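Local coordinates for protein endoglucanase family 5 (Clostridium acetobutylicum ATCC 824, PDB 6PZ7) that probably hydrolyses internal beta-1,4 linkages of cellulose and other plant polysaccharides, as a broad-specificity endoglucanase of glycoside hydrolase family 5, subfamily 4, at residues A[11-16]-A[291-296]; A[42-47]-A[320-325]; A[279-284]-A[327-332]. All coordinates share one frame; numbering follows the deposited sequence.

Contact 1. Residues A[11-16]-A[291-296]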
loop_
_atom_site.group_PDB
_atom_site.type_symbol
_atom_site.label_atom_id
_atom_site.label_comp_id
_atom_site.label_asym_id
_atom_site.label_seq_id
_atom_site.Cartn_x
_atom_site.Cartn_y
_atom_site.Cartn_z
ATOM N N GLN A 11 -11.597 13.759 -3.065
ATOM C CA GLN A 11 -12.154 13.401 -4.372
ATOM C C GLN A 11 -11.310 12.336 -5.068
ATOM O O GLN A 11 -11.846 11.385 -5.667
ATOM C CB GLN A 11 -12.289 14.646 -5.244
ATOM C CG GLN A 11 -13.453 15.536 -4.794
ATOM C CD GLN A 11 -13.485 16.836 -5.586
ATOM O OE1 GLN A 11 -12.435 17.447 -5.879
ATOM N NE2 GLN A 11 -14.655 17.303 -5.911
ATOM N N ILE A 12 -9.982 12.436 -4.943
ATOM C CA ILE A 12 -9.091 11.416 -5.496
ATOM C C ILE A 12 -9.355 10.075 -4.826
ATOM O O ILE A 12 -9.482 9.037 -5.492
ATOM C CB ILE A 12 -7.611 11.843 -5.342
ATOM C CG1 ILE A 12 -7.261 13.007 -6.265
ATOM C CG2 ILE A 12 -6.658 10.679 -5.596
ATOM C CD1 ILE A 12 -7.144 12.664 -7.746
ATOM N N VAL A 13 -9.378 10.053 -3.487
ATOM C CA VAL A 13 -9.609 8.798 -2.771
ATOM C C VAL A 13 -10.930 8.165 -3.197
ATOM O O VAL A 13 -11.012 6.958 -3.440
ATOM C CB VAL A 13 -9.543 9.042 -1.254
ATOM C CG1 VAL A 13 -10.025 7.851 -0.459
ATOM C CG2 VAL A 13 -8.089 9.343 -0.857
ATOM N N ASN A 14 -11.988 8.967 -3.324
ATOM C CA ASN A 14 -13.262 8.407 -3.745
ATOM C C ASN A 14 -13.168 7.858 -5.157
ATOM O O ASN A 14 -13.722 6.796 -5.461
ATOM C CB ASN A 14 -14.333 9.496 -3.662
ATOM C CG ASN A 14 -14.674 9.873 -2.242
ATOM O OD1 ASN A 14 -14.341 9.156 -1.308
ATOM N ND2 ASN A 14 -15.327 11.012 -2.079
ATOM N N ASP A 15 -12.482 8.560 -6.046
ATOM C CA ASP A 15 -12.368 8.136 -7.434
ATOM C C ASP A 15 -11.573 6.834 -7.557
ATOM O O ASP A 15 -11.817 6.025 -8.457
ATOM C CB ASP A 15 -11.722 9.262 -8.248
ATOM C CG ASP A 15 -12.012 9.179 -9.733
ATOM O OD1 ASP A 15 -13.184 8.876 -10.082
ATOM O OD2 ASP A 15 -11.141 9.491 -10.564
ATOM N N MET A 16 -10.616 6.610 -6.662
ATOM C CA MET A 16 -9.822 5.388 -6.673
ATOM C C MET A 16 -10.696 4.154 -6.487
ATOM O O MET A 16 -10.361 3.089 -7.016
ATOM C CB MET A 16 -8.763 5.447 -5.559
ATOM C CG MET A 16 -7.616 6.416 -5.818
ATOM S SD MET A 16 -6.628 6.800 -4.379
ATOM C CE MET A 16 -5.688 5.287 -4.225
ATOM N N ASP A 291 -18.496 -0.539 4.662
ATOM C CA ASP A 291 -18.389 0.346 5.828
ATOM C C ASP A 291 -17.258 1.353 5.647
ATOM O O ASP A 291 -17.400 2.542 5.980
ATOM C CB ASP A 291 -18.182 -0.491 7.089
ATOM C CG ASP A 291 -18.492 0.259 8.358
ATOM O OD1 ASP A 291 -19.216 1.277 8.309
ATOM O OD2 ASP A 291 -18.016 -0.170 9.415
ATOM N N ALA A 292 -16.126 0.914 5.099
ATOM C CA ALA A 292 -15.050 1.856 4.806
ATOM C C ALA A 292 -15.521 2.961 3.870
ATOM O O ALA A 292 -15.259 4.143 4.118
ATOM C CB ALA A 292 -13.841 1.102 4.238
ATOM N N ARG A 293 -16.258 2.597 2.825
ATOM C CA ARG A 293 -16.722 3.590 1.862
ATOM C C ARG A 293 -17.690 4.575 2.510
ATOM O O ARG A 293 -17.656 5.776 2.200
ATOM C CB ARG A 293 -17.382 2.919 0.656
ATOM C CG ARG A 293 -18.076 3.887 -0.331
ATOM C CD ARG A 293 -17.171 4.414 -1.463
ATOM N NE ARG A 293 -16.125 5.338 -1.020
ATOM C CZ ARG A 293 -14.811 5.145 -1.179
ATOM N NH1 ARG A 293 -14.359 4.055 -1.785
ATOM N NH2 ARG A 293 -13.979 6.062 -0.727
ATOM N N LYS A 294 -18.549 4.097 3.415
ATOM C CA LYS A 294 -19.437 5.018 4.100
ATOM C C LYS A 294 -18.661 6.046 4.901
ATOM O O LYS A 294 -19.156 7.162 5.120
ATOM C CB LYS A 294 -20.354 4.223 5.013
ATOM C CG LYS A 294 -21.476 3.509 4.274
ATOM C CD LYS A 294 -22.345 2.681 5.216
ATOM C CE LYS A 294 -23.414 1.925 4.428
ATOM N NZ LYS A 294 -24.174 0.988 5.298
ATOM N N LYS A 295 -17.466 5.697 5.349
ATOM C CA LYS A 295 -16.553 6.566 6.078
ATOM C C LYS A 295 -15.538 7.254 5.176
ATOM O O LYS A 295 -14.567 7.828 5.695
ATOM C CB LYS A 295 -15.880 5.760 7.191
ATOM C CG LYS A 295 -16.884 5.301 8.267
ATOM C CD LYS A 295 -16.319 4.182 9.125
ATOM C CE LYS A 295 -17.135 3.884 10.378
ATOM N NZ LYS A 295 -18.594 3.732 10.156
ATOM N N GLY A 296 -15.710 7.216 3.865
ATOM C CA GLY A 296 -14.822 7.915 2.965
ATOM C C GLY A 296 -13.485 7.255 2.700
ATOM O O GLY A 296 -12.587 7.907 2.142
HETATM O O HOH W 1 -16.547 8.122 -0.147
#
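Asn14 OD1 meets the guanidinium of Arg293 twice, once directly and once through a water. The direct link, from NH2 of Arg293 to OD1 of Asn14, spans 3.2 Å and is weak, its N-H bent to 124° at the hydrogen. Water 1 makes the second link: it gives a proton to Asn14 OD1 at 2.7 Å and accepts one from Arg293 NE at 2.9 Å, lying at the guanidinium edge in its plane. The amide and guanidinium planes stand 82° apart, so the two groups do not stack. Arginine suits this place because its chain can fold: bends at chi2 (90°) and chi3 carry the guanidinium across to helix 9-16. Two conformers of Arg293 were modelled, so this arrangement describes one of them. The stronger partners of both polar ends lie outside the two segments. Gln10 NE2 donates to both Asn14 OD1 and Gly296 O, joining the segments, and Arg293 NH2 is bonded to Thr298 OG1.

Beside the polar pair, Val13 turns its CG1 methyl to the backbone oxygen of Gly296, 3.7 Å away. Gly296 is the C-prime residue of a Schellman motif ending the helix, with Ile297 N bonded to Ala292 O and its own N to Arg293 O at 2.9 Å. Its positive phi is readily adopted by glycine.

Helix 9-16 lies across the end of the TIM barrel where the strands begin. Ile12 and Met16 turn to Tyr95 and Ile140 of the barrel strands, while Val13 faces, and the amide of Asn14 reaches, the turn that carries the chain from helix 278-294 into strand 298-303, the last of the eight.

Contact 2. Residues A[42-47]-A[320-325]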
loop_
_atom_site.group_PDB
_atom_site.type_symbol
_atom_site.label_atom_id
_atom_site.label_comp_id
_atom_site.label_asym_id
_atom_site.label_seq_id
_atom_site.Cartn_x
_atom_site.Cartn_y
_atom_site.Cartn_z
ATOM N N LYS A 42 0.257 -7.359 -19.442
ATOM C CA LYS A 42 -0.889 -6.484 -19.638
ATOM C C LYS A 42 -2.194 -7.247 -19.447
ATOM O O LYS A 42 -3.159 -6.727 -18.870
ATOM C CB LYS A 42 -0.811 -5.879 -21.040
ATOM C CG LYS A 42 -1.984 -5.032 -21.480
ATOM C CD LYS A 42 -2.185 -3.864 -20.541
ATOM C CE LYS A 42 -2.730 -2.633 -21.310
ATOM N NZ LYS A 42 -4.097 -2.859 -21.895
ATOM N N ALA A 43 -2.240 -8.491 -19.918
ATOM C CA ALA A 43 -3.472 -9.273 -19.819
ATOM C C ALA A 43 -3.881 -9.509 -18.365
ATOM O O ALA A 43 -5.071 -9.549 -18.041
ATOM C CB ALA A 43 -3.315 -10.601 -20.538
ATOM N N MET A 44 -2.915 -9.677 -17.468
ATOM C CA MET A 44 -3.239 -9.813 -16.043
ATOM C C MET A 44 -3.897 -8.537 -15.523
ATOM O O MET A 44 -4.908 -8.569 -14.814
ATOM C CB MET A 44 -1.964 -10.127 -15.243
ATOM C CG MET A 44 -1.353 -11.484 -15.540
ATOM S SD MET A 44 0.284 -11.594 -14.772
ATOM C CE MET A 44 0.946 -12.992 -15.699
ATOM N N ILE A 45 -3.316 -7.384 -15.870
ATOM C CA ILE A 45 -3.864 -6.098 -15.421
ATOM C C ILE A 45 -5.231 -5.832 -16.062
ATOM O O ILE A 45 -6.148 -5.288 -15.417
ATOM C CB ILE A 45 -2.842 -4.974 -15.665
ATOM C CG1 ILE A 45 -1.544 -5.259 -14.916
ATOM C CG2 ILE A 45 -3.438 -3.622 -15.323
ATOM C CD1 ILE A 45 -1.694 -5.457 -13.407
ATOM N N ASP A 46 -5.423 -6.259 -17.314
ATOM C CA ASP A 46 -6.733 -6.162 -17.945
ATOM C C ASP A 46 -7.791 -6.934 -17.145
ATOM O O ASP A 46 -8.947 -6.501 -17.060
ATOM C CB ASP A 46 -6.667 -6.725 -19.381
ATOM C CG ASP A 46 -5.900 -5.868 -20.358
ATOM O OD1 ASP A 46 -5.544 -4.701 -20.093
ATOM O OD2 ASP A 46 -5.655 -6.369 -21.479
ATOM N N LYS A 47 -7.424 -8.090 -16.593
ATOM C CA LYS A 47 -8.377 -8.847 -15.773
ATOM C C LYS A 47 -8.823 -8.021 -14.564
ATOM O O LYS A 47 -9.993 -8.044 -14.169
ATOM C CB LYS A 47 -7.689 -10.120 -15.287
ATOM C CG LYS A 47 -8.592 -11.226 -14.822
ATOM C CD LYS A 47 -9.153 -12.043 -15.976
ATOM C CE LYS A 47 -9.986 -13.101 -15.367
ATOM N NZ LYS A 47 -10.784 -13.803 -16.351
ATOM N N ASN A 320 -1.498 -17.185 -13.797
ATOM C CA ASN A 320 -0.963 -18.047 -14.844
ATOM C C ASN A 320 -2.029 -18.496 -15.817
ATOM O O ASN A 320 -1.708 -18.754 -16.990
ATOM C CB ASN A 320 -0.320 -19.272 -14.197
ATOM C CG ASN A 320 0.912 -18.927 -13.445
ATOM O OD1 ASN A 320 1.807 -18.295 -13.989
ATOM N ND2 ASN A 320 0.971 -19.321 -12.187
ATOM N N ASN A 321 -3.272 -18.659 -15.369
ATOM C CA ASN A 321 -4.360 -19.049 -16.258
ATOM C C ASN A 321 -5.446 -17.974 -16.318
ATOM O O ASN A 321 -6.537 -18.239 -16.850
ATOM C CB ASN A 321 -4.947 -20.407 -15.886
ATOM C CG ASN A 321 -5.655 -20.387 -14.576
ATOM O OD1 ASN A 321 -5.691 -19.380 -13.892
ATOM N ND2 ASN A 321 -6.264 -21.511 -14.219
ATOM N N LEU A 322 -5.163 -16.775 -15.797
ATOM C CA LEU A 322 -6.047 -15.635 -15.886
ATOM C C LEU A 322 -7.453 -15.954 -15.369
ATOM O O LEU A 322 -8.449 -15.632 -16.015
ATOM C CB LEU A 322 -6.094 -15.059 -17.305
ATOM C CG LEU A 322 -4.742 -14.558 -17.839
ATOM C CD1 LEU A 322 -4.875 -14.131 -19.300
ATOM C CD2 LEU A 322 -4.192 -13.399 -17.015
ATOM N N THR A 323 -7.539 -16.590 -14.184
ATOM C CA THR A 323 -8.805 -17.058 -13.618
ATOM C C THR A 323 -8.972 -16.510 -12.207
ATOM O O THR A 323 -8.073 -16.658 -11.374
ATOM C CB THR A 323 -8.809 -18.593 -13.559
ATOM O OG1 THR A 323 -8.680 -19.168 -14.868
ATOM C CG2 THR A 323 -10.070 -19.144 -12.876
ATOM N N TRP A 324 -10.137 -15.934 -11.896
ATOM C CA TRP A 324 -10.444 -15.604 -10.504
ATOM C C TRP A 324 -10.746 -16.890 -9.746
ATOM O O TRP A 324 -11.659 -17.629 -10.096
ATOM C CB TRP A 324 -11.639 -14.654 -10.419
ATOM C CG TRP A 324 -11.347 -13.293 -11.000
ATOM C CD1 TRP A 324 -11.842 -12.795 -12.169
ATOM C CD2 TRP A 324 -10.502 -12.290 -10.453
ATOM N NE1 TRP A 324 -11.356 -11.525 -12.376
ATOM C CE2 TRP A 324 -10.528 -11.191 -11.335
ATOM C CE3 TRP A 324 -9.724 -12.204 -9.294
ATOM C CZ2 TRP A 324 -9.794 -10.027 -11.094
ATOM C CZ3 TRP A 324 -9.019 -11.047 -9.052
ATOM C CH2 TRP A 324 -9.049 -9.966 -9.957
ATOM N N VAL A 325 -9.984 -17.150 -8.690
ATOM C CA VAL A 325 -10.058 -18.399 -7.928
ATOM C C VAL A 325 -11.258 -18.393 -6.995
ATOM O O VAL A 325 -11.823 -19.451 -6.726
ATOM C CB VAL A 325 -8.738 -18.605 -7.138
ATOM C CG1 VAL A 325 -8.845 -19.871 -6.267
ATOM C CG2 VAL A 325 -7.519 -18.684 -8.081
HETATM O O HOH W 2 -11.948 -9.902 -14.682
#
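Lys47 lays its methylene chain against the nitrogen-bearing side of the Trp324 indole, the two side chains sliding past each other in opposite directions. Its CE lies 3.6 Å from Trp324 NE1, and its CG is almost as near. With CG anti to the backbone N (chi1 -161°) and a single bend at chi2, the chain runs over to segment 320-325, where NZ makes a weak hydrogen bond of 3.0 Å to Leu322 O. Lysine thus serves twice, its methylenes packing obliquely beside the indole nitrogen and its amine reaching a carbonyl. Water 2 adds a polar bridge at the indole edge, in the ring plane: it accepts from Trp324 NE1 at 2.9 Å and donates to Lys47 O at 2.7 Å.

Leu322 supplies the apolar half. Its CD2 rests 3.7 Å from Met44 CG, the side chains crossing at about a right angle, and its CD1 touches Ala43 CB at 4.1 Å. Alanine gives a low surface beside the longer methionine.

Leu322 and Thr323 both face Asp318 in a G1 beta bulge, which needs the positive phi of Leu322 (54°), a left-handed conformation easier for glycine. The hairpin of strands 317-318 and 323-324 leans on helix 42-51, with Trp324 reaching Ile48 and Ala51, while on the far side of the helix Ile45 packs against helix 76-91.

Contact 3. Residues A[279-284]-A[327-332]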
loop_
_atom_site.group_PDB
_atom_site.type_symbol
_atom_site.label_atom_id
_atom_site.label_comp_id
_atom_site.label_asym_id
_atom_site.label_seq_id
_atom_site.Cartn_x
_atom_site.Cartn_y
_atom_site.Cartn_z
ATOM N N SER A 279 -16.971 -18.177 1.840
ATOM C CA SER A 279 -18.171 -17.460 2.257
ATOM C C SER A 279 -17.869 -16.478 3.381
ATOM O O SER A 279 -18.342 -15.338 3.373
ATOM C CB SER A 279 -19.222 -18.468 2.712
ATOM O OG SER A 279 -19.515 -19.368 1.674
ATOM N N SER A 280 -17.131 -16.928 4.389
ATOM C CA SER A 280 -16.753 -16.021 5.475
ATOM C C SER A 280 -15.870 -14.891 4.974
ATOM O O SER A 280 -15.998 -13.745 5.419
ATOM C CB SER A 280 -16.010 -16.793 6.574
ATOM O OG SER A 280 -16.906 -17.550 7.390
ATOM N N ARG A 281 -14.910 -15.224 4.123
ATOM C CA ARG A 281 -14.031 -14.193 3.587
ATOM C C ARG A 281 -14.812 -13.153 2.803
ATOM O O ARG A 281 -14.522 -11.956 2.894
ATOM C CB ARG A 281 -12.967 -14.832 2.684
ATOM C CG ARG A 281 -12.002 -15.777 3.404
ATOM C CD ARG A 281 -11.105 -16.530 2.442
ATOM N NE ARG A 281 -10.097 -15.651 1.844
ATOM C CZ ARG A 281 -9.397 -15.947 0.757
ATOM N NH1 ARG A 281 -9.660 -17.052 0.064
ATOM N NH2 ARG A 281 -8.440 -15.120 0.344
ATOM N N ALA A 282 -15.816 -13.589 2.030
ATOM C CA ALA A 282 -16.676 -12.674 1.282
ATOM C C ALA A 282 -17.554 -11.848 2.205
ATOM O O ALA A 282 -17.753 -10.662 1.965
ATOM C CB ALA A 282 -17.513 -13.458 0.267
ATOM N N SER A 283 -18.089 -12.453 3.257
ATOM C CA SER A 283 -18.875 -11.675 4.223
ATOM C C SER A 283 -18.037 -10.572 4.857
ATOM O O SER A 283 -18.463 -9.419 4.960
ATOM C CB SER A 283 -19.420 -12.593 5.309
ATOM O OG SER A 283 -20.410 -13.502 4.828
ATOM N N LEU A 284 -16.796 -10.889 5.203
ATOM C CA LEU A 284 -15.884 -9.898 5.765
ATOM C C LEU A 284 -15.614 -8.802 4.755
ATOM O O LEU A 284 -15.700 -7.610 5.066
ATOM C CB LEU A 284 -14.576 -10.557 6.224
ATOM C CG LEU A 284 -13.431 -9.588 6.547
ATOM C CD1 LEU A 284 -13.799 -8.625 7.674
ATOM C CD2 LEU A 284 -12.193 -10.398 6.931
ATOM N N PRO A 327 -14.540 -16.492 -6.857
ATOM C CA PRO A 327 -15.385 -15.532 -7.594
ATOM C C PRO A 327 -16.370 -14.806 -6.718
ATOM O O PRO A 327 -16.687 -13.640 -7.001
ATOM C CB PRO A 327 -16.074 -16.415 -8.657
ATOM C CG PRO A 327 -16.029 -17.810 -8.075
ATOM C CD PRO A 327 -14.725 -17.873 -7.336
ATOM N N LYS A 328 -16.880 -15.424 -5.669
ATOM C CA LYS A 328 -17.809 -14.717 -4.785
ATOM C C LYS A 328 -17.080 -13.621 -4.020
ATOM O O LYS A 328 -17.572 -12.491 -3.894
ATOM C CB LYS A 328 -18.416 -15.720 -3.831
ATOM C CG LYS A 328 -19.333 -15.182 -2.760
ATOM C CD LYS A 328 -19.714 -16.307 -1.799
ATOM C CE LYS A 328 -20.629 -15.822 -0.702
ATOM N NZ LYS A 328 -21.336 -16.999 -0.027
ATOM N N LEU A 329 -15.865 -13.916 -3.576
ATOM C CA LEU A 329 -15.047 -12.964 -2.846
ATOM C C LEU A 329 -14.683 -11.782 -3.723
ATOM O O LEU A 329 -14.794 -10.634 -3.299
ATOM C CB LEU A 329 -13.815 -13.700 -2.307
ATOM C CG LEU A 329 -12.746 -12.883 -1.641
ATOM C CD1 LEU A 329 -13.266 -12.013 -0.485
ATOM C CD2 LEU A 329 -11.636 -13.757 -1.167
ATOM N N VAL A 330 -14.224 -12.028 -4.953
ATOM C CA VAL A 330 -13.856 -10.896 -5.791
ATOM C C VAL A 330 -15.058 -9.983 -5.986
ATOM O O VAL A 330 -14.943 -8.752 -5.918
ATOM C CB VAL A 330 -13.249 -11.362 -7.130
ATOM C CG1 VAL A 330 -12.731 -10.125 -7.923
ATOM C CG2 VAL A 330 -12.113 -12.340 -6.936
ATOM N N ARG A 331 -16.225 -10.577 -6.248
ATOM C CA ARG A 331 -17.411 -9.764 -6.493
ATOM C C ARG A 331 -17.766 -8.910 -5.272
ATOM O O ARG A 331 -18.170 -7.743 -5.430
ATOM C CB ARG A 331 -18.578 -10.645 -6.936
ATOM C CG ARG A 331 -19.787 -9.883 -7.461
ATOM C CD ARG A 331 -19.486 -9.181 -8.775
ATOM N NE ARG A 331 -20.668 -8.471 -9.232
ATOM C CZ ARG A 331 -20.755 -7.831 -10.389
ATOM N NH1 ARG A 331 -19.725 -7.803 -11.213
ATOM N NH2 ARG A 331 -21.885 -7.227 -10.707
ATOM N N THR A 332 -17.645 -9.440 -4.051
ATOM C CA THR A 332 -17.893 -8.627 -2.854
ATOM C C THR A 332 -16.891 -7.490 -2.698
ATOM O O THR A 332 -17.204 -6.454 -2.074
ATOM C CB THR A 332 -17.955 -9.442 -1.552
ATOM O OG1 THR A 332 -16.717 -10.092 -1.236
ATOM C CG2 THR A 332 -19.027 -10.520 -1.672
#
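Leu329 CD2 sits over the centre of one face of the Arg281 guanidinium, 3.6 Å above its plane, the side chains meeting at a slant. The other methyl, CD1, rests against the Arg281 backbone, 3.6 Å from its O. A branched leucine can thus touch both a flat cation and the helix that carries it. Ser272 O, bonded to NH2, and Phe326, by a cation-pi contact, also place Arg281.

Lys328 runs extended alongside Ala282, its CG 3.9 Å from Ala282 CB, and ends in a weak hydrogen bond of 3.4 Å from NZ to Ser279 OG, in one of two serine conformers. On the next turn Thr332 puts CG2 3.8 Å from Ala282 CB. Its OG1, between backbone N and carbonyl carbon (chi1 63°), donates to Leu329 O at 2.9 Å, tilted 23° from the carbonyl plane, and also packs on Ala282. The CA atoms of Ala282 and Leu329 lie 4.4 Å apart, so a methyl fits between Lys328, Leu329 and Thr332. The segment axes are parallel to within 1° and 8.5 Å apart.

Between the segments lie apolar packing and one weak bond, but Glu278 OE2 of helix 278-294 takes N-H groups of Leu329 and, weakly, Lys328, so polar bonds also tie the helices.

From the N terminus, contact 1 opens at 11-16 and closes at 291-296, a loop of 274 residues that takes in seven of the eight barrel strands. Contact 2 starts inside that loop at 42-47 but closes beyond it, at 320-325. Contact 3 opens at 279-284, inside both loops, and closes last, at 327-332, over just 42 residues. None nests; each pair crosses. Contacts 1 and 3 use opposite ends of helix 278-294, while contacts 2 and 3 touch where Trp324 packs on Val330. Together they tie the N-terminal helix, the outer helix 42-51 and the C-terminal hairpin and helix around the closure of the barrel.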